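Local coordinates for protein Pcdhgc3 (Mus musculus, PDB 4ZI8) that probably mediates calcium-dependent cell adhesion, through extracellular cadherin repeats, and may help establish and maintain specific neuronal connections in the brain, at residues G128-E133 / P145-H150; E283-D288 / H308-Q313. All blocks are in the same frame, centred on the assembly; numbering follows the deposited sequence.

Overall arrangement
The two contacts lie in the second and third repeats of a three-repeat cadherin fragment, and together they make a worked example of how two sheets close face to face. From the N terminus, interaction 1 comes first: in the second repeat, the loop segment 145-150 returns, after 11 intervening residues, against strand 130-135. The chain then crosses a calcium-bearing linker into the third repeat, where interaction 2 closes a longer loop between 283-288 and strand 307-316. The two loops lie in series, neither nested nor crossed, with nearest atoms about 30 Å apart. Each ties one sheet of its own repeat to the other.

Interaction 1: residues G128-E133 / P145-H150; sequences GEMKLE and PLESAH
M130 lays its thioether against two flat peptide groups of the 145-150 segment, with no aromatic ring involved. At the peptide joining L146 to E147, SD receives the N-H of E147 in a weak hydrogen bond, 3.6 Å from N to SD, the angle at the hydrogen being 157°. At the preceding peptide, CE comes within 3.4 Å of P145 O. The carboxylate of E147 is not what touches M130: its chain bends at chi2 (-97°), and the CG methylene lies against the sulfur, 3.7 Å from SD.

With chi1 at 178° and the later torsions also extended, the M130 chain carries SD and CE out to the 145-150 backbone, where the CA atoms of M130 and E147 are 7.5 Å apart. L146 comes in across this rod at about a right angle, its CD2 3.7 Å from M130 SD and nearly as close to CE. The same methyl is approached by L132 CD1 at 4.2 Å, so that CD2 is shared by two side chains two residues apart on one strand. L146 is buried, also packing on L186, L204 and I220, while P145 packs on N320 of the second subunit.

Backbone bonds set the frame: M130 and L132 pair with strand 215-225, whereas L146 pairs with A184 of strand 182-188. The contact therefore bridges the two sheets of the beta-sandwich, an arrangement typical of the Greek-key cadherin repeat, here the second extracellular repeat.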
loop_
_atom_site.group_PDB
_atom_site.type_symbol
_atom_site.label_atom_id
_atom_site.label_comp_id
_atom_site.label_asym_id
_atom_site.label_seq_id
_atom_site.Cartn_x
_atom_site.Cartn_y
_atom_site.Cartn_z
ATOM N N GLY B 128 -6.990 -13.323 -17.620
ATOM C CA GLY B 128 -5.883 -14.214 -17.905
ATOM C C GLY B 128 -4.650 -13.918 -17.075
ATOM O O GLY B 128 -3.663 -14.645 -17.161
ATOM N N GLU B 129 -4.677 -12.843 -16.289
ATOM C CA GLU B 129 -3.522 -12.510 -15.472
ATOM C C GLU B 129 -3.863 -11.459 -14.443
ATOM O O GLU B 129 -4.818 -10.693 -14.577
ATOM C CB GLU B 129 -2.348 -12.001 -16.334
ATOM C CG GLU B 129 -2.692 -10.848 -17.271
ATOM C CD GLU B 129 -1.466 -10.048 -17.710
ATOM O OE1 GLU B 129 -0.351 -10.616 -17.801
ATOM O OE2 GLU B 129 -1.618 -8.831 -17.941
ATOM N N MET B 130 -3.026 -11.399 -13.434
ATOM C CA MET B 130 -3.181 -10.400 -12.411
ATOM C C MET B 130 -1.846 -9.721 -12.081
ATOM O O MET B 130 -0.835 -10.400 -11.971
ATOM C CB MET B 130 -3.767 -11.073 -11.185
ATOM C CG MET B 130 -3.920 -10.160 -10.056
ATOM S SD MET B 130 -4.685 -11.015 -8.683
ATOM C CE MET B 130 -4.727 -9.568 -7.613
ATOM N N LYS B 131 -1.842 -8.402 -11.910
ATOM C CA LYS B 131 -0.641 -7.686 -11.467
ATOM C C LYS B 131 -0.851 -7.029 -10.104
ATOM O O LYS B 131 -1.921 -6.509 -9.821
ATOM C CB LYS B 131 -0.240 -6.628 -12.494
ATOM C CG LYS B 131 -1.356 -5.649 -12.790
ATOM C CD LYS B 131 -0.962 -4.547 -13.763
ATOM C CE LYS B 131 -2.136 -3.595 -14.000
ATOM N NZ LYS B 131 -1.733 -2.350 -14.716
ATOM N N LEU B 132 0.167 -7.073 -9.252
ATOM C CA LEU B 132 0.163 -6.319 -8.013
ATOM C C LEU B 132 1.447 -5.497 -7.935
ATOM O O LEU B 132 2.513 -6.002 -8.277
ATOM C CB LEU B 132 0.080 -7.230 -6.797
ATOM C CG LEU B 132 -1.122 -8.144 -6.644
ATOM C CD1 LEU B 132 -0.799 -9.209 -5.632
ATOM C CD2 LEU B 132 -2.293 -7.308 -6.168
ATOM N N GLU B 133 1.358 -4.250 -7.495
ATOM C CA GLU B 133 2.570 -3.481 -7.209
ATOM C C GLU B 133 2.691 -3.391 -5.704
ATOM O O GLU B 133 1.787 -2.902 -5.037
ATOM C CB GLU B 133 2.525 -2.099 -7.839
ATOM C CG GLU B 133 2.287 -2.145 -9.335
ATOM C CD GLU B 133 2.493 -0.808 -10.027
ATOM O OE1 GLU B 133 2.508 -0.808 -11.277
ATOM O OE2 GLU B 133 2.644 0.236 -9.340
ATOM N N PRO B 145 -5.726 -9.561 -1.669
ATOM C CA PRO B 145 -6.743 -10.433 -2.270
ATOM C C PRO B 145 -6.428 -10.704 -3.741
ATOM O O PRO B 145 -5.948 -9.827 -4.461
ATOM C CB PRO B 145 -8.036 -9.636 -2.123
ATOM C CG PRO B 145 -7.740 -8.564 -1.124
ATOM C CD PRO B 145 -6.266 -8.259 -1.253
ATOM N N LEU B 146 -6.674 -11.932 -4.164
ATOM C CA LEU B 146 -6.447 -12.351 -5.536
ATOM C C LEU B 146 -7.789 -12.550 -6.256
ATOM O O LEU B 146 -8.817 -12.716 -5.592
ATOM C CB LEU B 146 -5.636 -13.636 -5.547
ATOM C CG LEU B 146 -4.267 -13.527 -4.867
ATOM C CD1 LEU B 146 -3.559 -14.868 -4.865
ATOM C CD2 LEU B 146 -3.426 -12.456 -5.545
ATOM N N GLU B 147 -7.782 -12.527 -7.592
ATOM C CA GLU B 147 -9.001 -12.769 -8.371
ATOM C C GLU B 147 -9.609 -14.109 -7.977
ATOM O O GLU B 147 -8.872 -15.071 -7.759
ATOM C CB GLU B 147 -8.708 -12.774 -9.874
ATOM C CG GLU B 147 -7.955 -11.578 -10.380
ATOM C CD GLU B 147 -8.862 -10.522 -10.966
ATOM O OE1 GLU B 147 -10.108 -10.689 -10.894
ATOM O OE2 GLU B 147 -8.320 -9.534 -11.507
ATOM N N SER B 148 -10.934 -14.164 -7.883
ATOM C CA SER B 148 -11.643 -15.408 -7.579
ATOM C C SER B 148 -11.849 -16.253 -8.826
ATOM O O SER B 148 -12.081 -15.719 -9.905
ATOM C CB SER B 148 -13.018 -15.127 -6.984
ATOM O OG SER B 148 -12.932 -14.423 -5.766
ATOM N N ALA B 149 -11.805 -17.563 -8.671
ATOM C CA ALA B 149 -12.231 -18.449 -9.738
ATOM C C ALA B 149 -13.670 -18.847 -9.491
ATOM O O ALA B 149 -14.139 -18.811 -8.350
ATOM C CB ALA B 149 -11.366 -19.670 -9.794
ATOM N N HIS B 150 -14.356 -19.235 -10.558
ATOM C CA HIS B 150 -15.701 -19.783 -10.453
ATOM C C HIS B 150 -15.735 -21.150 -11.142
ATOM O O HIS B 150 -15.078 -21.343 -12.148
ATOM C CB HIS B 150 -16.718 -18.838 -11.085
ATOM C CG HIS B 150 -18.119 -19.362 -11.052
ATOM N ND1 HIS B 150 -18.762 -19.696 -9.878
ATOM C CD2 HIS B 150 -18.997 -19.628 -12.054
ATOM C CE1 HIS B 150 -19.976 -20.143 -10.157
ATOM N NE2 HIS B 150 -20.145 -20.102 -11.466
#

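Interaction 2: residues E283-D288 / H308-Q313; sequences ELFALD and HEIYIQ
H308 meets L284 and F285 at the start of an inward-facing row in the beta-sandwich of the third cadherin repeat. Strands 307-316 and 285-287 belong to different sheets; the axes of their short segments pass 10.5 Å apart and run 17° from parallel, too far for backbone pairing, so the two segments meet through side chains. The imidazole of H308 has L284 CD2 over one face, a CH-pi contact 3.6 Å from the ring centre, offset toward CE1. The edge of F285 also points at the H308 face, a T-shaped pair with planes at 75° and centroids 5.6 Å apart. H308 CB adds an aliphatic touch, 4.0 Å from F285 CZ. The H308 side chain is about 8 Å from that of E245, a calcium ligand seen in a structure of this protein, its ion not bound to this chain in the model.

E309 turns away, and I310 is the next inward residue. With CG1 anti to the carbonyl carbon (chi1 -56°) and the chain extended beyond it, CD1 comes over the middle of the F285 ring, 3.4 Å above the plane. On the opposite face of that ring L284 CG sits off centre, so the phenyl is clamped by one residue from each segment. F273 of strand 269-273 packs against both F285 and I310.

Y311 takes no part in the row; its ring meets H276 edge-to-face. I312 then repeats the inward step against L287, the two reaching tip to tip: CD1 of I312 stands 3.8 Å from L287 CD1, and its CG2 lies 4.0 Å from L287 CD2.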
loop_
_atom_site.group_PDB
_atom_site.type_symbol
_atom_site.label_atom_id
_atom_site.label_comp_id
_atom_site.label_asym_id
_atom_site.label_seq_id
_atom_site.Cartn_x
_atom_site.Cartn_y
_atom_site.Cartn_z
ATOM N N GLU B 283 33.023 30.170 0.566
ATOM C CA GLU B 283 33.641 31.292 -0.090
ATOM C C GLU B 283 34.989 30.889 -0.660
ATOM O O GLU B 283 35.447 31.447 -1.645
ATOM C CB GLU B 283 33.776 32.457 0.892
ATOM C CG GLU B 283 32.424 32.972 1.388
ATOM C CD GLU B 283 31.662 33.719 0.309
ATOM O OE1 GLU B 283 32.222 33.872 -0.799
ATOM O OE2 GLU B 283 30.513 34.166 0.557
ATOM N N LEU B 284 35.628 29.907 -0.052
ATOM C CA LEU B 284 36.957 29.515 -0.478
ATOM C C LEU B 284 36.913 28.366 -1.486
ATOM O O LEU B 284 37.756 28.288 -2.385
ATOM C CB LEU B 284 37.801 29.134 0.740
ATOM C CG LEU B 284 39.237 28.711 0.440
ATOM C CD1 LEU B 284 39.961 29.782 -0.392
ATOM C CD2 LEU B 284 39.993 28.456 1.741
ATOM N N PHE B 285 35.922 27.490 -1.342
ATOM C CA PHE B 285 35.784 26.342 -2.226
ATOM C C PHE B 285 34.423 26.335 -2.918
ATOM O O PHE B 285 33.490 27.013 -2.489
ATOM C CB PHE B 285 35.986 25.039 -1.446
ATOM C CG PHE B 285 37.345 24.921 -0.829
ATOM C CD1 PHE B 285 38.426 24.502 -1.591
ATOM C CD2 PHE B 285 37.547 25.254 0.502
ATOM C CE1 PHE B 285 39.692 24.404 -1.028
ATOM C CE2 PHE B 285 38.809 25.167 1.079
ATOM C CZ PHE B 285 39.887 24.745 0.313
ATOM N N ALA B 286 34.332 25.570 -4.005
ATOM C CA ALA B 286 33.071 25.336 -4.679
ATOM C C ALA B 286 32.916 23.824 -4.877
ATOM O O ALA B 286 33.907 23.095 -4.984
ATOM C CB ALA B 286 33.010 26.066 -5.989
ATOM N N LEU B 287 31.680 23.353 -4.922
ATOM C CA LEU B 287 31.439 21.937 -5.015
ATOM C C LEU B 287 30.297 21.682 -6.005
ATOM O O LEU B 287 29.197 22.214 -5.844
ATOM C CB LEU B 287 31.104 21.370 -3.635
ATOM C CG LEU B 287 30.654 19.905 -3.608
ATOM C CD1 LEU B 287 31.813 18.948 -3.837
ATOM C CD2 LEU B 287 29.954 19.603 -2.278
ATOM N N ASP B 288 30.550 20.907 -7.048
ATOM C CA ASP B 288 29.453 20.573 -7.951
ATOM C C ASP B 288 28.525 19.555 -7.316
ATOM O O ASP B 288 28.951 18.448 -6.970
ATOM C CB ASP B 288 29.970 20.033 -9.272
ATOM C CG ASP B 288 28.889 19.962 -10.316
ATOM O OD1 ASP B 288 28.038 19.050 -10.241
ATOM O OD2 ASP B 288 28.878 20.834 -11.210
ATOM N N HIS B 308 43.274 22.998 5.109
ATOM C CA HIS B 308 41.825 23.156 5.204
ATOM C C HIS B 308 41.175 21.783 5.339
ATOM O O HIS B 308 41.552 20.854 4.618
ATOM C CB HIS B 308 41.279 23.898 3.974
ATOM C CG HIS B 308 41.853 25.272 3.794
ATOM N ND1 HIS B 308 41.362 26.380 4.454
ATOM C CD2 HIS B 308 42.890 25.711 3.037
ATOM C CE1 HIS B 308 42.082 27.441 4.120
ATOM N NE2 HIS B 308 43.005 27.062 3.254
ATOM N N GLU B 309 40.246 21.644 6.287
ATOM C CA GLU B 309 39.455 20.426 6.455
ATOM C C GLU B 309 38.049 20.651 5.936
ATOM O O GLU B 309 37.314 21.441 6.501
ATOM C CB GLU B 309 39.359 20.005 7.916
ATOM C CG GLU B 309 40.618 19.504 8.536
ATOM C CD GLU B 309 40.346 18.618 9.752
ATOM O OE1 GLU B 309 39.355 17.832 9.720
ATOM O OE2 GLU B 309 41.129 18.715 10.730
ATOM N N ILE B 310 37.666 19.958 4.887
ATOM C CA ILE B 310 36.365 20.181 4.293
ATOM C C ILE B 310 35.500 18.929 4.390
ATOM O O ILE B 310 35.892 17.864 3.926
ATOM C CB ILE B 310 36.487 20.556 2.832
ATOM C CG1 ILE B 310 37.393 21.772 2.685
ATOM C CG2 ILE B 310 35.108 20.797 2.224
ATOM C CD1 ILE B 310 38.020 21.771 1.352
ATOM N N TYR B 311 34.325 19.051 4.973
ATOM C CA TYR B 311 33.452 17.895 5.061
ATOM C C TYR B 311 32.396 17.990 3.973
ATOM O O TYR B 311 31.813 19.056 3.731
ATOM C CB TYR B 311 32.791 17.778 6.431
ATOM C CG TYR B 311 33.726 17.411 7.545
ATOM C CD1 TYR B 311 34.565 18.358 8.103
ATOM C CD2 TYR B 311 33.754 16.127 8.055
ATOM C CE1 TYR B 311 35.419 18.039 9.142
ATOM C CE2 TYR B 311 34.602 15.795 9.095
ATOM C CZ TYR B 311 35.434 16.757 9.632
ATOM O OH TYR B 311 36.290 16.449 10.668
ATOM N N ILE B 312 32.185 16.884 3.293
ATOM C CA ILE B 312 31.246 16.876 2.196
ATOM C C ILE B 312 30.169 15.827 2.511
ATOM O O ILE B 312 30.452 14.782 3.095
ATOM C CB ILE B 312 31.958 16.599 0.873
ATOM C CG1 ILE B 312 32.890 17.788 0.539
ATOM C CG2 ILE B 312 30.954 16.348 -0.263
ATOM C CD1 ILE B 312 33.635 17.636 -0.763
ATOM N N GLN B 313 28.937 16.130 2.146
ATOM C CA GLN B 313 27.840 15.268 2.492
ATOM C C GLN B 313 27.253 14.745 1.199
ATOM O O GLN B 313 27.200 15.482 0.210
ATOM C CB GLN B 313 26.820 16.042 3.308
ATOM C CG GLN B 313 25.489 15.364 3.431
ATOM C CD GLN B 313 24.477 16.253 4.117
ATOM O OE1 GLN B 313 24.349 16.227 5.339
ATOM N NE2 GLN B 313 23.762 17.057 3.334
#